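Local coordinates for protein 6-phosphogluconolactonase (Trypanosoma cruzi, PDB 6VYE) that probably hydrolyses 6-phosphogluconolactone to 6-phosphogluconate, the second step of the oxidative branch of the pentose phosphate pathway, at residues 70-75 and 106-111; 76-81 and 143-148; 137-142 and 187-192. All blocks are in the same frame, centred on the assembly; numbering follows the deposited sequence.

Contact 1: residues 70-75 and 106-111; sequences LLKEER and DIPEDL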
# COMPACT_ATOMS: atom_id res chain seq x y z
N LEU A 70 21.15 6.20 0.55
CA LEU A 70 20.11 6.90 1.32
C LEU A 70 19.41 5.88 2.22
O LEU A 70 19.13 6.23 3.36
CB LEU A 70 19.15 7.57 0.35
CG LEU A 70 17.95 8.27 0.97
CD1 LEU A 70 18.39 9.34 1.95
CD2 LEU A 70 17.08 8.89 -0.10
N LEU A 71 19.17 4.66 1.72
CA LEU A 71 18.31 3.64 2.40
C LEU A 71 19.14 2.74 3.32
O LEU A 71 18.66 2.39 4.44
CB LEU A 71 17.57 2.83 1.33
CG LEU A 71 16.66 3.66 0.43
CD1 LEU A 71 15.94 2.78 -0.58
CD2 LEU A 71 15.67 4.51 1.22
N LYS A 72 20.34 2.36 2.90
CA LYS A 72 21.20 1.41 3.65
C LYS A 72 22.07 2.18 4.66
O LYS A 72 21.92 1.92 5.85
CB LYS A 72 22.02 0.56 2.68
CG LYS A 72 23.18 -0.24 3.27
CD LYS A 72 23.89 -1.00 2.17
CE LYS A 72 24.34 -2.38 2.57
NZ LYS A 72 25.51 -2.34 3.46
N GLU A 73 22.94 3.08 4.20
CA GLU A 73 23.89 3.84 5.07
C GLU A 73 23.13 4.88 5.90
O GLU A 73 23.52 5.06 7.07
CB GLU A 73 24.96 4.60 4.28
CG GLU A 73 26.19 3.75 3.99
CD GLU A 73 25.91 2.56 3.10
OE1 GLU A 73 25.14 2.73 2.13
OE2 GLU A 73 26.38 1.46 3.43
N GLU A 74 22.16 5.59 5.32
CA GLU A 74 21.52 6.76 5.98
C GLU A 74 20.21 6.30 6.67
O GLU A 74 19.63 7.14 7.39
CB GLU A 74 21.31 7.94 5.03
CG GLU A 74 22.59 8.61 4.55
CD GLU A 74 22.33 9.95 3.89
OE1 GLU A 74 21.64 10.82 4.51
OE2 GLU A 74 22.75 10.14 2.71
N ARG A 75 19.81 5.03 6.50
CA ARG A 75 18.67 4.43 7.23
C ARG A 75 17.42 5.32 7.09
O ARG A 75 16.80 5.63 8.13
CB ARG A 75 19.08 4.25 8.70
CG ARG A 75 20.31 3.37 8.89
CD ARG A 75 20.86 3.30 10.30
NE ARG A 75 19.79 3.13 11.28
CZ ARG A 75 19.21 1.99 11.61
NH1 ARG A 75 19.61 0.85 11.07
NH2 ARG A 75 18.25 1.96 12.51
N ASP A 106 19.57 -5.85 0.76
CA ASP A 106 20.69 -4.94 1.11
C ASP A 106 20.28 -3.87 2.15
O ASP A 106 21.04 -2.91 2.30
CB ASP A 106 21.19 -4.26 -0.15
CG ASP A 106 22.05 -5.21 -0.98
OD1 ASP A 106 21.88 -5.26 -2.21
OD2 ASP A 106 22.85 -5.90 -0.38
N ILE A 107 19.13 -4.00 2.83
CA ILE A 107 18.66 -3.03 3.87
C ILE A 107 18.95 -3.60 5.25
O ILE A 107 18.74 -4.78 5.49
CB ILE A 107 17.16 -2.72 3.66
CG1 ILE A 107 16.93 -2.11 2.29
CG2 ILE A 107 16.59 -1.83 4.78
CD1 ILE A 107 17.76 -0.88 1.99
N PRO A 108 19.44 -2.80 6.22
CA PRO A 108 19.62 -3.28 7.59
C PRO A 108 18.35 -3.96 8.14
O PRO A 108 17.23 -3.54 7.79
CB PRO A 108 19.95 -2.01 8.38
CG PRO A 108 20.58 -1.10 7.34
CD PRO A 108 19.88 -1.40 6.04
N GLU A 109 18.54 -5.05 8.88
CA GLU A 109 17.47 -6.03 9.23
C GLU A 109 16.41 -5.34 10.09
O GLU A 109 15.20 -5.63 9.90
CB GLU A 109 18.02 -7.28 9.90
CG GLU A 109 18.62 -7.05 11.28
CD GLU A 109 18.98 -8.34 12.00
OE1 GLU A 109 18.47 -8.56 13.11
OE2 GLU A 109 19.73 -9.15 11.41
N ASP A 110 16.81 -4.44 10.98
CA ASP A 110 15.86 -3.72 11.86
C ASP A 110 14.94 -2.84 11.01
O ASP A 110 13.88 -2.47 11.53
CB ASP A 110 16.58 -2.94 12.97
CG ASP A 110 17.29 -1.68 12.51
OD1 ASP A 110 18.19 -1.76 11.64
OD2 ASP A 110 16.93 -0.61 13.01
N LEU A 111 15.29 -2.55 9.75
CA LEU A 111 14.53 -1.63 8.87
C LEU A 111 13.63 -2.43 7.92
O LEU A 111 12.97 -1.84 7.06
CB LEU A 111 15.51 -0.74 8.10
CG LEU A 111 16.29 0.31 8.90
CD1 LEU A 111 17.01 1.27 7.95
CD2 LEU A 111 15.42 1.08 9.87
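Leu-71, in the last turn of helix 68-73, meets the loop 106-111 through its CB, which lies 3.8 Å from CD1 of Ile-107. Both side chains also touch Phe-79 of strand 77-85, which places this apolar end of the contact against the sheet. Lys-72 follows, its CA 5.1 Å from that of Ile-107. Its aliphatic chain runs alongside the carbonyl of Asp-106, with CE 3.4 Å from the O atom; the carboxylate of Asp-106 is bonded to His-64. Pro-108 sets its CG 3.6 Å from Lys-72 O. Arg-75 is the first residue to leave the helical conformation, with a phi of 52°. Its CB packs against CD1 of Leu-111 at 3.7 Å, and a bend at chi3 (44°) brings the guanidinium over to Asp-110. The grip is end-on and bidentate: NH1 donates to Asp-110 OD1 at 3.0 Å and NH2 to Asp-110 OD2 at 2.9 Å. Each oxygen uses its syn lone pair, both bonds are almost straight, and the guanidinium and carboxylate planes are 1° apart. A Leu-111 methyl lies over the rim of one face of the guanidinium. The coplanar salt bridge thus fixes the rotation of both charged groups at the outer end, whereas Asp-106 O is buried against lysine methylenes without a polar partner in the model, probably at a small energetic cost.

Contact 2: residues 76-81 and 143-148; sequences ALRFFF and ALLLGT
Strand 77-81 and the closing turn of helix 128-146 stand well apart as backbones: the nearest CA atoms, those of Arg-78 and Leu-145, are 9.3 Å from each other, so long side chains must fill the gap. The helix ends at Leu-146, and Gly-147 leaves it with a phi of 68°; its N makes a weak bond to Ala-143 O. From the strand, Arg-78 and Phe-80 point at the helix. Phe-80 holds CG beside its own backbone N (chi1 -64°), which extends the ring until CZ enters between two leucine branches: Leu-145 CD1 at 3.8 Å and Leu-146 CD2 at 3.7 Å. Both methyls approach the ring obliquely; the Leu-145 branch also reaches CE2, and that of Leu-146 reaches CE1, so the far rim of the ring is held from two directions. Two residues earlier in the strand, CD2 of Leu-145 lies over a face of the Arg-78 guanidinium, 4.2 Å from NH1, a single loose methyl contact on a group that also makes a weak, long ion pair with Asp-110. Phe-161 meets the Phe-80 ring edge-to-face, and Val-113 touches both Phe-80 and Leu-145. Leu-146 reaches Ser-47 on the adjoining strand 46-50. Helix 128-146 thus packs on one face of the mixed sheet, as one layer of the alpha/beta fold, while Leu-77, Phe-79 and Phe-81 turn to the other face, against helices 24-38 and 95-104.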
# COMPACT_ATOMS: atom_id res chain seq x y z
N ALA A 76 17.08 5.76 5.88
CA ALA A 76 15.99 6.73 5.65
C ALA A 76 14.59 6.11 5.81
O ALA A 76 13.67 6.88 6.17
CB ALA A 76 16.14 7.35 4.30
N LEU A 77 14.44 4.79 5.66
CA LEU A 77 13.11 4.12 5.57
C LEU A 77 13.09 2.85 6.42
O LEU A 77 14.07 2.06 6.43
CB LEU A 77 12.75 3.78 4.11
CG LEU A 77 12.32 4.95 3.22
CD1 LEU A 77 12.00 4.50 1.80
CD2 LEU A 77 11.15 5.73 3.78
N ARG A 78 11.93 2.62 7.03
CA ARG A 78 11.56 1.36 7.70
C ARG A 78 10.41 0.78 6.88
O ARG A 78 9.36 1.44 6.71
CB ARG A 78 11.24 1.61 9.17
CG ARG A 78 11.24 0.35 10.00
CD ARG A 78 10.63 0.63 11.38
NE ARG A 78 11.47 1.52 12.19
CZ ARG A 78 12.59 1.16 12.82
NH1 ARG A 78 13.06 -0.08 12.75
NH2 ARG A 78 13.27 2.05 13.50
N PHE A 79 10.69 -0.37 6.29
CA PHE A 79 9.85 -1.02 5.26
C PHE A 79 8.88 -1.98 5.95
O PHE A 79 9.32 -2.98 6.56
CB PHE A 79 10.75 -1.73 4.24
CG PHE A 79 11.63 -0.81 3.42
CD1 PHE A 79 11.13 -0.22 2.27
CD2 PHE A 79 12.95 -0.58 3.77
CE1 PHE A 79 11.91 0.64 1.51
CE2 PHE A 79 13.75 0.27 3.01
CZ PHE A 79 13.24 0.82 1.85
N PHE A 80 7.60 -1.68 5.80
CA PHE A 80 6.44 -2.52 6.21
C PHE A 80 5.70 -2.93 4.94
O PHE A 80 6.04 -2.46 3.88
CB PHE A 80 5.52 -1.71 7.11
CG PHE A 80 6.11 -1.29 8.43
CD1 PHE A 80 6.95 -0.18 8.53
CD2 PHE A 80 5.81 -1.97 9.60
CE1 PHE A 80 7.49 0.22 9.75
CE2 PHE A 80 6.37 -1.60 10.81
CZ PHE A 80 7.22 -0.51 10.88
N PHE A 81 4.70 -3.78 5.07
CA PHE A 81 3.88 -4.26 3.93
C PHE A 81 2.44 -3.83 4.15
O PHE A 81 1.94 -4.01 5.27
CB PHE A 81 4.06 -5.76 3.75
CG PHE A 81 5.45 -6.09 3.31
CD1 PHE A 81 5.75 -6.19 1.96
CD2 PHE A 81 6.48 -6.17 4.23
CE1 PHE A 81 7.05 -6.45 1.55
CE2 PHE A 81 7.79 -6.38 3.82
CZ PHE A 81 8.06 -6.54 2.47
N ALA A 143 2.69 -1.40 16.11
CA ALA A 143 2.43 -0.56 17.31
C ALA A 143 3.74 -0.38 18.09
O ALA A 143 4.06 0.76 18.48
CB ALA A 143 1.33 -1.16 18.16
N LEU A 144 4.52 -1.45 18.22
CA LEU A 144 5.80 -1.41 18.96
C LEU A 144 6.79 -0.50 18.22
O LEU A 144 7.49 0.28 18.89
CB LEU A 144 6.37 -2.82 19.08
CG LEU A 144 7.73 -2.86 19.78
CD1 LEU A 144 7.56 -2.53 21.27
CD2 LEU A 144 8.39 -4.22 19.62
N LEU A 145 6.89 -0.62 16.90
CA LEU A 145 7.97 0.06 16.14
C LEU A 145 7.60 1.52 15.93
O LEU A 145 8.55 2.35 15.84
CB LEU A 145 8.19 -0.64 14.78
CG LEU A 145 8.87 -2.01 14.87
CD1 LEU A 145 8.78 -2.77 13.57
CD2 LEU A 145 10.32 -1.86 15.32
N LEU A 146 6.32 1.82 15.70
CA LEU A 146 5.88 3.18 15.31
C LEU A 146 5.17 3.89 16.47
O LEU A 146 5.07 5.12 16.40
CB LEU A 146 4.91 3.10 14.12
CG LEU A 146 5.44 2.43 12.86
CD1 LEU A 146 4.56 2.78 11.71
CD2 LEU A 146 6.88 2.82 12.55
N GLY A 147 4.65 3.13 17.44
CA GLY A 147 3.67 3.66 18.38
C GLY A 147 2.36 3.96 17.68
O GLY A 147 2.25 3.74 16.44
N THR A 148 1.38 4.42 18.44
CA THR A 148 -0.02 4.60 17.97
C THR A 148 -0.52 5.93 18.53
O THR A 148 0.17 6.48 19.42
CB THR A 148 -0.89 3.41 18.39
OG1 THR A 148 -0.89 3.35 19.81
CG2 THR A 148 -0.42 2.07 17.88

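Contact 3: residues 137-142 and 187-192; sequences AYEKKI and MHRAVS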
# COMPACT_ATOMS: atom_id res chain seq x y z
N ALA A 137 -0.85 -10.18 15.06
CA ALA A 137 0.61 -10.23 15.35
C ALA A 137 1.29 -9.06 14.63
O ALA A 137 2.10 -8.38 15.28
CB ALA A 137 1.19 -11.56 14.95
N TYR A 138 0.90 -8.76 13.38
CA TYR A 138 1.50 -7.65 12.61
C TYR A 138 1.08 -6.32 13.22
O TYR A 138 1.93 -5.43 13.37
CB TYR A 138 1.18 -7.76 11.12
CG TYR A 138 2.13 -7.00 10.24
CD1 TYR A 138 3.49 -7.24 10.30
CD2 TYR A 138 1.67 -6.11 9.29
CE1 TYR A 138 4.38 -6.58 9.47
CE2 TYR A 138 2.55 -5.45 8.44
CZ TYR A 138 3.90 -5.67 8.54
OH TYR A 138 4.79 -5.02 7.74
N GLU A 139 -0.18 -6.17 13.61
CA GLU A 139 -0.65 -4.96 14.34
C GLU A 139 0.24 -4.68 15.56
O GLU A 139 0.66 -3.49 15.75
CB GLU A 139 -2.12 -5.09 14.74
CG GLU A 139 -2.73 -3.76 15.18
CD GLU A 139 -4.23 -3.58 14.89
OE1 GLU A 139 -4.82 -4.35 14.07
OE2 GLU A 139 -4.81 -2.65 15.46
N LYS A 140 0.55 -5.70 16.37
CA LYS A 140 1.36 -5.51 17.61
C LYS A 140 2.78 -5.07 17.20
O LYS A 140 3.33 -4.18 17.84
CB LYS A 140 1.39 -6.79 18.46
CG LYS A 140 0.05 -7.24 19.03
CD LYS A 140 0.09 -8.73 19.46
CE LYS A 140 -1.24 -9.48 19.39
NZ LYS A 140 -1.11 -10.82 18.75
N LYS A 141 3.32 -5.65 16.14
CA LYS A 141 4.68 -5.33 15.64
C LYS A 141 4.70 -3.85 15.22
O LYS A 141 5.57 -3.12 15.68
CB LYS A 141 5.02 -6.32 14.52
CG LYS A 141 6.50 -6.46 14.22
CD LYS A 141 6.82 -7.40 13.08
CE LYS A 141 7.00 -8.84 13.49
NZ LYS A 141 6.96 -9.71 12.29
N ILE A 142 3.73 -3.41 14.42
CA ILE A 142 3.65 -2.01 13.92
C ILE A 142 3.53 -1.07 15.13
O ILE A 142 4.18 -0.01 15.10
CB ILE A 142 2.48 -1.80 12.93
CG1 ILE A 142 2.59 -2.66 11.67
CG2 ILE A 142 2.36 -0.31 12.59
CD1 ILE A 142 1.35 -2.63 10.78
N MET A 187 -12.77 0.24 10.53
CA MET A 187 -12.42 1.62 10.98
C MET A 187 -11.87 1.62 12.41
O MET A 187 -11.60 2.72 12.90
CB MET A 187 -13.61 2.59 10.89
CG MET A 187 -13.95 3.03 9.45
SD MET A 187 -12.63 3.64 8.31
CE MET A 187 -13.43 3.30 6.74
N HIS A 188 -11.64 0.48 13.05
CA HIS A 188 -11.05 0.44 14.42
C HIS A 188 -9.67 -0.24 14.41
O HIS A 188 -8.71 0.42 14.86
CB HIS A 188 -12.11 -0.08 15.40
CG HIS A 188 -13.24 0.91 15.47
ND1 HIS A 188 -13.11 2.13 16.12
CD2 HIS A 188 -14.45 0.93 14.85
CE1 HIS A 188 -14.22 2.82 15.96
NE2 HIS A 188 -15.06 2.11 15.19
N ARG A 189 -9.55 -1.42 13.81
CA ARG A 189 -8.28 -2.20 13.73
C ARG A 189 -7.35 -1.55 12.67
O ARG A 189 -7.85 -1.11 11.62
CB ARG A 189 -8.55 -3.65 13.32
CG ARG A 189 -9.58 -4.43 14.12
CD ARG A 189 -9.48 -4.35 15.62
NE ARG A 189 -8.12 -4.16 16.10
CZ ARG A 189 -7.81 -3.65 17.30
NH1 ARG A 189 -8.76 -3.30 18.15
NH2 ARG A 189 -6.54 -3.50 17.64
N ALA A 190 -6.04 -1.53 12.92
CA ALA A 190 -5.03 -0.99 11.97
C ALA A 190 -4.78 -1.99 10.84
O ALA A 190 -4.39 -1.55 9.75
CB ALA A 190 -3.75 -0.69 12.70
N VAL A 191 -4.94 -3.30 11.13
CA VAL A 191 -4.64 -4.46 10.23
C VAL A 191 -5.82 -5.44 10.29
O VAL A 191 -6.41 -5.62 11.35
CB VAL A 191 -3.35 -5.18 10.66
CG1 VAL A 191 -2.87 -6.12 9.56
CG2 VAL A 191 -2.25 -4.23 11.11
N SER A 192 -6.16 -6.03 9.16
CA SER A 192 -7.25 -7.01 9.06
C SER A 192 -6.89 -8.02 7.97
O SER A 192 -5.69 -8.22 7.68
CB SER A 192 -8.55 -6.29 8.79
OG SER A 192 -9.64 -7.18 8.94
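Glu-139, on the middle of helix 128-146, reaches across to the segment 187-192 with its whole side chain. CB rests on CG2 of Val-191 at 3.7 Å, and CG lies over both that methyl and CB of Ala-190, 4.1 Å from each. The first torsion sets CG opposite the backbone N (chi1 -166°), carrying the chain out from the helix, and a bend at chi2 then turns the carboxylate onto the backbone of residues 190-191. OE1 accepts from Val-191 N at 3.1 Å, a bent bond of 145°. OE2 takes two donors: Ala-190 N at 3.0 Å, nearly straight at 172°, and NH2 of Arg-189 at 2.9 Å, the latter a salt bridge with a strongly bent hydrogen bond. All three donors stand well out of the carboxylate plane, and the two on OE2 arrive from opposite faces, so that oxygen is clasped between them. Beside this polar group, CD1 of Ile-142 and CG2 of Val-191 meet tip to tip at 4.0 Å. Two consecutive peptide N-H groups are thus satisfied by one helical carboxylate just where the chain enters the edge strand 191-194, which pairs antiparallel with strand 206-209. Such docking of a helix across the face and margin of a mixed sheet belongs to the layered alpha/beta architecture of the glucosamine-6-phosphate isomerase/6-phosphogluconolactonase family.

The three contacts follow one another along strand 77-85 and helix 128-146; contact 1 sits at the start of the strand. Contacts 1 and 2, with centres about 13 Å apart, join where Leu-111 O lies 2.8 Å from Phe-79 N, a probable hydrogen bond between loop and strand. Contacts 2 and 3, about 12 Å apart between centres, share helix 128-146; Tyr-138 OH lies 2.9 Å from Phe-81 N, probably bonded to it, and Ile-142 CG1 packs on Phe-80 CD2 at 3.9 Å. Contacts 1 and 3 do not touch, their nearest atoms being about 9 Å apart. All three belong to the alpha/beta scaffold, and their geometry alone assigns no catalytic role to these residues.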